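Local coordinates for protein VIN1 (Oscarella pearsei, PDB 6BFI) that probably binds actin filaments and may play a role in cell-cell adhesion, as the sponge homolog of vinculin, at residues R371-F376 and M500-A505; M486-D491 and A545-D550; S552-F557 and E614-P619. All coordinates share one frame; numbering follows the deposited sequence.

Contact 1. Residues R371-F376 and M500-A505; sequences RVATDF and MKVSEA
The methyl group of Ala373 points at helix 496-519 and meets two side chains there, with its CB 4.2 Å from CG1 of Val502 and 4.3 Å from OG of Ser503. The first of these is an ordinary apolar contact; the second brings the methyl alongside a hydroxyl without any hydrogen bond. Val502 carries CG1 anti to its backbone N (chi1 176°), and this branch is the one that reaches Ala373. The Ser503 hydroxyl is engaged with its own helix, hydrogen-bonded to the carbonyl of Phe499, and therefore meets the methyl only in passing. With such short side chains the backbones approach closely: CA of Ala373 lies 6.7 Å from CA of Ser503. The shared interface is correspondingly small, 70 Å², yet all three residues are buried.

Behind Ala373, the other side of helix 344-375 holds an ion pair between residues one turn apart. NE of Arg371 donates to OD2 of Asp375 at 3.0 Å, reaching the syn side of the carboxylate about 20° out of its plane. Arg416 forms a second salt bridge to OD2 and Thr420 a hydrogen bond, tying the end of this helix to helix 399-427; the two arginines thus gather around one buried carboxylate, which probably favours its ionised form. Between these two sides, Val372 packs on Arg540, Val490 and Asp491. Close helix-to-helix packing through an alanine, with an ion pair on the opposite side of the helix, is in keeping with the all-helical bundle architecture of the vinculin/alpha-catenin family.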
# COMPACT_ATOMS: atom_id res chain seq x y z
N ARG A 371 -21.25 10.26 0.66
CA ARG A 371 -21.32 9.05 1.48
C ARG A 371 -20.50 9.20 2.75
O ARG A 371 -20.95 8.82 3.84
CB ARG A 371 -20.83 7.84 0.68
CG ARG A 371 -21.91 7.14 -0.13
CD ARG A 371 -22.85 6.33 0.76
NE ARG A 371 -22.16 5.22 1.41
CZ ARG A 371 -22.04 4.00 0.89
NH1 ARG A 371 -22.56 3.74 -0.30
NH2 ARG A 371 -21.39 3.05 1.56
N VAL A 372 -19.30 9.78 2.64
CA VAL A 372 -18.48 9.99 3.83
C VAL A 372 -19.14 11.00 4.77
O VAL A 372 -19.18 10.80 5.99
CB VAL A 372 -17.06 10.42 3.44
CG1 VAL A 372 -16.25 10.79 4.67
CG2 VAL A 372 -16.39 9.31 2.66
N ALA A 373 -19.68 12.08 4.22
CA ALA A 373 -20.34 13.09 5.05
C ALA A 373 -21.54 12.51 5.80
O ALA A 373 -21.85 12.96 6.90
CB ALA A 373 -20.79 14.27 4.19
N THR A 374 -22.21 11.51 5.22
CA THR A 374 -23.37 10.93 5.88
C THR A 374 -22.98 9.86 6.90
O THR A 374 -23.47 9.87 8.03
CB THR A 374 -24.32 10.33 4.84
OG1 THR A 374 -24.75 11.36 3.94
CG2 THR A 374 -25.54 9.72 5.52
N ASP A 375 -22.10 8.94 6.51
CA ASP A 375 -21.87 7.75 7.32
C ASP A 375 -20.90 8.00 8.48
O ASP A 375 -21.01 7.33 9.51
CB ASP A 375 -21.36 6.61 6.44
CG ASP A 375 -22.32 6.27 5.31
OD1 ASP A 375 -23.50 6.67 5.38
OD2 ASP A 375 -21.89 5.59 4.35
N PHE A 376 -19.97 8.94 8.34
CA PHE A 376 -18.98 9.21 9.37
C PHE A 376 -19.32 10.44 10.21
O PHE A 376 -18.44 10.98 10.88
CB PHE A 376 -17.59 9.37 8.75
CG PHE A 376 -16.97 8.09 8.31
CD1 PHE A 376 -17.31 7.52 7.09
CD2 PHE A 376 -16.03 7.45 9.10
CE1 PHE A 376 -16.73 6.33 6.67
CE2 PHE A 376 -15.44 6.26 8.69
CZ PHE A 376 -15.79 5.71 7.47
N MET A 500 -16.06 19.71 1.91
CA MET A 500 -16.40 21.02 2.47
C MET A 500 -17.62 21.62 1.81
O MET A 500 -18.41 22.30 2.47
CB MET A 500 -15.20 21.97 2.36
CG MET A 500 -13.97 21.51 3.12
SD MET A 500 -14.34 21.07 4.84
CE MET A 500 -12.74 20.52 5.41
N LYS A 501 -17.81 21.38 0.51
CA LYS A 501 -19.01 21.88 -0.17
C LYS A 501 -20.25 21.14 0.33
O LYS A 501 -21.24 21.77 0.74
CB LYS A 501 -18.87 21.73 -1.68
CG LYS A 501 -17.97 22.77 -2.34
CD LYS A 501 -17.87 22.54 -3.84
CE LYS A 501 -17.09 23.65 -4.53
NZ LYS A 501 -16.89 23.38 -5.98
N VAL A 502 -20.23 19.81 0.28
CA VAL A 502 -21.38 19.02 0.72
C VAL A 502 -21.71 19.33 2.17
O VAL A 502 -22.88 19.54 2.52
CB VAL A 502 -21.10 17.52 0.50
CG1 VAL A 502 -22.25 16.68 1.04
CG2 VAL A 502 -20.89 17.24 -0.98
N SER A 503 -20.70 19.38 3.04
CA SER A 503 -20.92 19.71 4.44
C SER A 503 -21.44 21.14 4.60
O SER A 503 -22.24 21.40 5.50
CB SER A 503 -19.63 19.53 5.24
OG SER A 503 -19.20 18.18 5.20
N GLU A 504 -20.99 22.06 3.76
CA GLU A 504 -21.49 23.43 3.84
C GLU A 504 -22.98 23.49 3.49
O GLU A 504 -23.76 24.17 4.17
CB GLU A 504 -20.69 24.34 2.90
CG GLU A 504 -20.97 25.83 3.06
CD GLU A 504 -20.22 26.67 2.03
OE1 GLU A 504 -19.65 26.09 1.09
OE2 GLU A 504 -20.21 27.92 2.17
N ALA A 505 -23.39 22.76 2.45
CA ALA A 505 -24.80 22.76 2.06
C ALA A 505 -25.66 22.08 3.11
O ALA A 505 -26.69 22.63 3.53
CB ALA A 505 -24.96 22.08 0.70

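Contact 2. Residues M486-D491 and A545-D550; sequences MGRSVD and AKVEAD
Val547 turns both of its methyl groups to helix 466-493: CG1 stands anti to the backbone N (chi1 163°), while CG2 stands anti to the carbonyl carbon. The two branches meet different parts of Asp491. CG1 comes to 4.2 Å from the backbone O of Asp491, and CG2 to 4.3 Å from its CB. The same CG2 also approaches the aliphatic root of Arg488, one turn earlier, at 4.4 Å from CG. Arg488 offers a methylene here and not its charge, since beyond CG the chain turns away from Val547 and takes the guanidinium group with it.

No hydrogen bond or salt bridge crosses between the segments, and none of these approaches is tight, so the contact is a light van der Waals one. It buries 123 Å², more than half of it on Val547, at a point where CA of Asp491 is 7.0 Å from CA of Val547. The carboxylate of Asp491 has its partner elsewhere on the second helix: OD1 forms a salt bridge with Arg540, about two turns before Val547. The two helices are therefore joined by van der Waals touching at one level and by a salt bridge at another.

Helix 432-449 packs against helix 466-493 through Leu438, which touches Ser489 and Val490, and helix 399-427 touches Met486 and Val490. On the side of helix 524-550, Ala545 meets Met500 of helix 496-519, while Ala545 and Ala549 rest on Leu561 of helix 555-569.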
# COMPACT_ATOMS: atom_id res chain seq x y z
N MET A 486 -9.38 4.22 10.48
CA MET A 486 -10.01 4.00 9.18
C MET A 486 -10.64 5.29 8.66
O MET A 486 -10.58 5.58 7.46
CB MET A 486 -11.05 2.89 9.27
CG MET A 486 -11.48 2.34 7.92
SD MET A 486 -12.95 1.30 8.01
CE MET A 486 -14.21 2.54 8.31
N GLY A 487 -11.24 6.08 9.56
CA GLY A 487 -11.78 7.36 9.16
C GLY A 487 -10.72 8.33 8.68
O GLY A 487 -10.94 9.11 7.76
N ARG A 488 -9.54 8.29 9.31
CA ARG A 488 -8.43 9.12 8.85
C ARG A 488 -7.99 8.73 7.44
O ARG A 488 -7.71 9.60 6.61
CB ARG A 488 -7.25 9.03 9.81
CG ARG A 488 -7.23 10.10 10.89
CD ARG A 488 -5.84 10.21 11.50
NE ARG A 488 -5.33 8.92 11.95
CZ ARG A 488 -5.52 8.41 13.16
NH1 ARG A 488 -6.22 9.10 14.06
NH2 ARG A 488 -5.02 7.23 13.48
N SER A 489 -7.92 7.43 7.16
CA SER A 489 -7.57 7.00 5.81
C SER A 489 -8.62 7.44 4.79
O SER A 489 -8.29 7.95 3.71
CB SER A 489 -7.37 5.49 5.76
OG SER A 489 -6.33 5.09 6.64
N VAL A 490 -9.90 7.24 5.14
CA VAL A 490 -10.98 7.64 4.24
C VAL A 490 -10.91 9.14 3.94
O VAL A 490 -11.01 9.56 2.79
CB VAL A 490 -12.34 7.25 4.84
CG1 VAL A 490 -13.46 7.98 4.14
CG2 VAL A 490 -12.54 5.75 4.74
N ASP A 491 -10.71 9.96 4.99
CA ASP A 491 -10.56 11.39 4.77
C ASP A 491 -9.32 11.70 3.95
O ASP A 491 -9.29 12.69 3.21
CB ASP A 491 -10.50 12.13 6.11
CG ASP A 491 -11.79 12.00 6.90
OD1 ASP A 491 -12.83 11.64 6.30
OD2 ASP A 491 -11.76 12.25 8.13
N ALA A 545 -10.42 19.16 7.87
CA ALA A 545 -9.46 20.25 7.72
C ALA A 545 -8.12 19.91 8.38
O ALA A 545 -7.07 20.30 7.87
CB ALA A 545 -10.03 21.54 8.31
N LYS A 546 -8.15 19.18 9.50
CA LYS A 546 -6.92 18.77 10.15
C LYS A 546 -6.12 17.81 9.27
O LYS A 546 -4.90 17.95 9.11
CB LYS A 546 -7.24 18.13 11.51
CG LYS A 546 -6.14 17.26 12.09
CD LYS A 546 -4.94 18.08 12.55
CE LYS A 546 -3.96 17.21 13.33
NZ LYS A 546 -2.73 17.96 13.73
N VAL A 547 -6.81 16.82 8.68
CA VAL A 547 -6.13 15.89 7.78
C VAL A 547 -5.56 16.64 6.58
O VAL A 547 -4.42 16.38 6.16
CB VAL A 547 -7.10 14.78 7.34
CG1 VAL A 547 -6.57 14.06 6.10
CG2 VAL A 547 -7.30 13.78 8.47
N GLU A 548 -6.32 17.58 6.02
CA GLU A 548 -5.83 18.30 4.85
C GLU A 548 -4.64 19.18 5.19
O GLU A 548 -3.71 19.33 4.39
CB GLU A 548 -6.95 19.14 4.24
CG GLU A 548 -7.28 18.76 2.81
CD GLU A 548 -6.10 18.90 1.87
OE1 GLU A 548 -5.78 20.05 1.49
OE2 GLU A 548 -5.50 17.87 1.51
N ALA A 549 -4.64 19.79 6.38
CA ALA A 549 -3.51 20.61 6.79
C ALA A 549 -2.27 19.76 7.03
O ALA A 549 -1.16 20.15 6.64
CB ALA A 549 -3.87 21.41 8.05
N ASP A 550 -2.43 18.60 7.67
CA ASP A 550 -1.29 17.72 7.91
C ASP A 550 -0.64 17.26 6.61
O ASP A 550 0.58 17.11 6.56
CB ASP A 550 -1.73 16.50 8.73
CG ASP A 550 -2.07 16.85 10.16
OD1 ASP A 550 -2.16 18.06 10.47
OD2 ASP A 550 -2.25 15.92 10.97

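Contact 3. Residues S552-F557 and E614-P619; sequences SENPEF and EDNWVP
A carboxamide lies flat on an aromatic face: the side-chain amide of Asn616 stacks on the ring of Phe557, their planes only 14° apart. CG of Asn616 stands 3.4 Å above the ring plane, displaced toward the rim. The amide extends across the ring, its ND2 coming to 3.5 Å from Phe557 CG near the root, and its OD1 lying over the CD2-CE2 side of the ring, 3.9 Å from Phe557 CE2. The CB of Asn616 adds a methylene contact at 3.4 Å from CE1. Asn616 reaches out with CG anti to its backbone N (chi1 -163°), Phe557 does the same, and the two side chains then cross at about a right angle.

Asn554 borders the stack. Its amide slides past that of Asn616 with the planes 38° apart; the two ND2 atoms lie 4.0 Å apart and, both being donors, have no acceptor to offer each other. Asn554 occupies the N-cap position of helix 555-569; its backbone N donates to OG of Ser552 at 3.1 Å in an ST turn. The CB of Ser552 sits at the edge of the Phe557 ring, in its plane. Were Phe557 replaced by an alanine, the amide of Asn616 would probably lose the surface it lies on and be set free to turn. The backbone carbonyl of Asn616, meanwhile, is hydrogen-bonded to Arg820.

Nearly parallel stacking brings the face of the amide, not its N-H groups, onto the ring. Dispersion and the amide dipole, rather than a directed hydrogen bond, are therefore likely to hold the start of helix 555-569 to the chain leaving helix 589-615.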
# COMPACT_ATOMS: atom_id res chain seq x y z
N SER A 552 -0.11 18.78 3.90
CA SER A 552 0.57 19.82 3.14
C SER A 552 1.81 20.30 3.88
O SER A 552 1.79 20.46 5.10
CB SER A 552 -0.37 21.01 2.89
OG SER A 552 0.31 22.05 2.20
N GLU A 553 2.88 20.53 3.13
CA GLU A 553 4.10 21.13 3.65
C GLU A 553 4.18 22.62 3.35
O GLU A 553 5.25 23.22 3.51
CB GLU A 553 5.33 20.42 3.10
CG GLU A 553 5.38 18.93 3.42
CD GLU A 553 6.78 18.44 3.74
OE1 GLU A 553 7.75 19.17 3.46
OE2 GLU A 553 6.90 17.31 4.27
N ASN A 554 3.07 23.23 2.91
CA ASN A 554 2.99 24.65 2.62
C ASN A 554 2.63 25.40 3.90
O ASN A 554 1.47 25.38 4.32
CB ASN A 554 1.96 24.91 1.52
CG ASN A 554 1.92 26.36 1.07
OD1 ASN A 554 2.81 27.15 1.41
ND2 ASN A 554 0.91 26.71 0.30
N PRO A 555 3.59 26.09 4.53
CA PRO A 555 3.32 26.66 5.86
C PRO A 555 2.24 27.73 5.87
O PRO A 555 1.46 27.80 6.83
CB PRO A 555 4.69 27.23 6.27
CG PRO A 555 5.69 26.54 5.39
CD PRO A 555 4.98 26.31 4.10
N GLU A 556 2.18 28.57 4.84
CA GLU A 556 1.18 29.63 4.81
C GLU A 556 -0.23 29.06 4.71
O GLU A 556 -1.14 29.52 5.41
CB GLU A 556 1.46 30.59 3.66
CG GLU A 556 2.90 31.08 3.59
CD GLU A 556 3.30 31.93 4.78
OE1 GLU A 556 2.40 32.54 5.41
OE2 GLU A 556 4.51 32.00 5.09
N PHE A 557 -0.42 28.06 3.85
CA PHE A 557 -1.73 27.44 3.72
C PHE A 557 -2.12 26.71 5.01
O PHE A 557 -3.29 26.74 5.40
CB PHE A 557 -1.74 26.48 2.53
CG PHE A 557 -2.89 25.52 2.52
CD1 PHE A 557 -4.19 25.98 2.34
CD2 PHE A 557 -2.69 24.16 2.69
CE1 PHE A 557 -5.26 25.09 2.34
CE2 PHE A 557 -3.75 23.27 2.68
CZ PHE A 557 -5.03 23.74 2.50
N GLU A 614 -10.71 26.03 -0.88
CA GLU A 614 -11.07 26.38 -2.25
C GLU A 614 -9.99 27.23 -2.90
O GLU A 614 -9.64 27.02 -4.07
CB GLU A 614 -12.41 27.12 -2.25
CG GLU A 614 -13.24 26.94 -3.51
CD GLU A 614 -14.60 27.59 -3.41
OE1 GLU A 614 -14.70 28.70 -2.84
OE2 GLU A 614 -15.59 26.99 -3.89
N ASP A 615 -9.44 28.19 -2.16
CA ASP A 615 -8.38 29.05 -2.68
C ASP A 615 -7.05 28.34 -2.80
O ASP A 615 -6.17 28.81 -3.54
CB ASP A 615 -8.23 30.30 -1.81
CG ASP A 615 -9.45 31.20 -1.87
OD1 ASP A 615 -10.24 31.07 -2.83
OD2 ASP A 615 -9.61 32.05 -0.97
N ASN A 616 -6.86 27.22 -2.10
CA ASN A 616 -5.66 26.41 -2.30
C ASN A 616 -5.84 25.34 -3.38
O ASN A 616 -4.90 24.58 -3.63
CB ASN A 616 -5.23 25.76 -0.99
CG ASN A 616 -3.79 25.26 -1.02
OD1 ASN A 616 -3.54 24.06 -1.16
ND2 ASN A 616 -2.84 26.18 -0.89
N TRP A 617 -7.00 25.28 -4.02
CA TRP A 617 -7.27 24.21 -4.97
C TRP A 617 -6.51 24.42 -6.27
O TRP A 617 -6.40 25.53 -6.78
CB TRP A 617 -8.77 24.11 -5.25
CG TRP A 617 -9.17 22.90 -6.04
CD1 TRP A 617 -9.41 21.65 -5.55
CD2 TRP A 617 -9.37 22.82 -7.46
NE1 TRP A 617 -9.75 20.80 -6.58
CE2 TRP A 617 -9.74 21.49 -7.76
CE3 TRP A 617 -9.28 23.75 -8.50
CZ2 TRP A 617 -10.01 21.07 -9.05
CZ3 TRP A 617 -9.55 23.32 -9.79
CH2 TRP A 617 -9.91 21.99 -10.06
N VAL A 618 -5.98 23.32 -6.81
CA VAL A 618 -5.23 23.32 -8.06
C VAL A 618 -5.79 22.20 -8.93
O VAL A 618 -6.09 21.11 -8.41
CB VAL A 618 -3.72 23.15 -7.81
CG1 VAL A 618 -2.98 22.85 -9.11
CG2 VAL A 618 -3.15 24.40 -7.15
N PRO A 619 -5.99 22.41 -10.23
CA PRO A 619 -6.43 21.33 -11.11
C PRO A 619 -5.51 20.13 -11.00
O PRO A 619 -4.28 20.27 -11.11
CB PRO A 619 -6.38 21.95 -12.52
CG PRO A 619 -5.57 23.22 -12.36
CD PRO A 619 -5.84 23.68 -10.97

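Overall arrangement
Helices 466-493, 496-519 and 524-550 follow each other in the chain and carry segments of contacts 1 and 2; helix 555-569 of contact 3 comes next. Contact 1 is buried, whereas contacts 2 and 3 are partly buried. Contacts 1 and 2 interlock, since their segments alternate along the chain and Val372 packs on Val490, Phe376 on Met486 and Met500 on Ala545. Glu548 of contact 2 reaches the ring of Phe557 in contact 3, and Lys501 of contact 1 approaches Glu614. None has a hydrogen bond between its segments. Contacts 1 and 2 rely on small aliphatic groups between helices, with salt bridges nearby, while contact 3, at two helix ends, uses a stacked amide and ring.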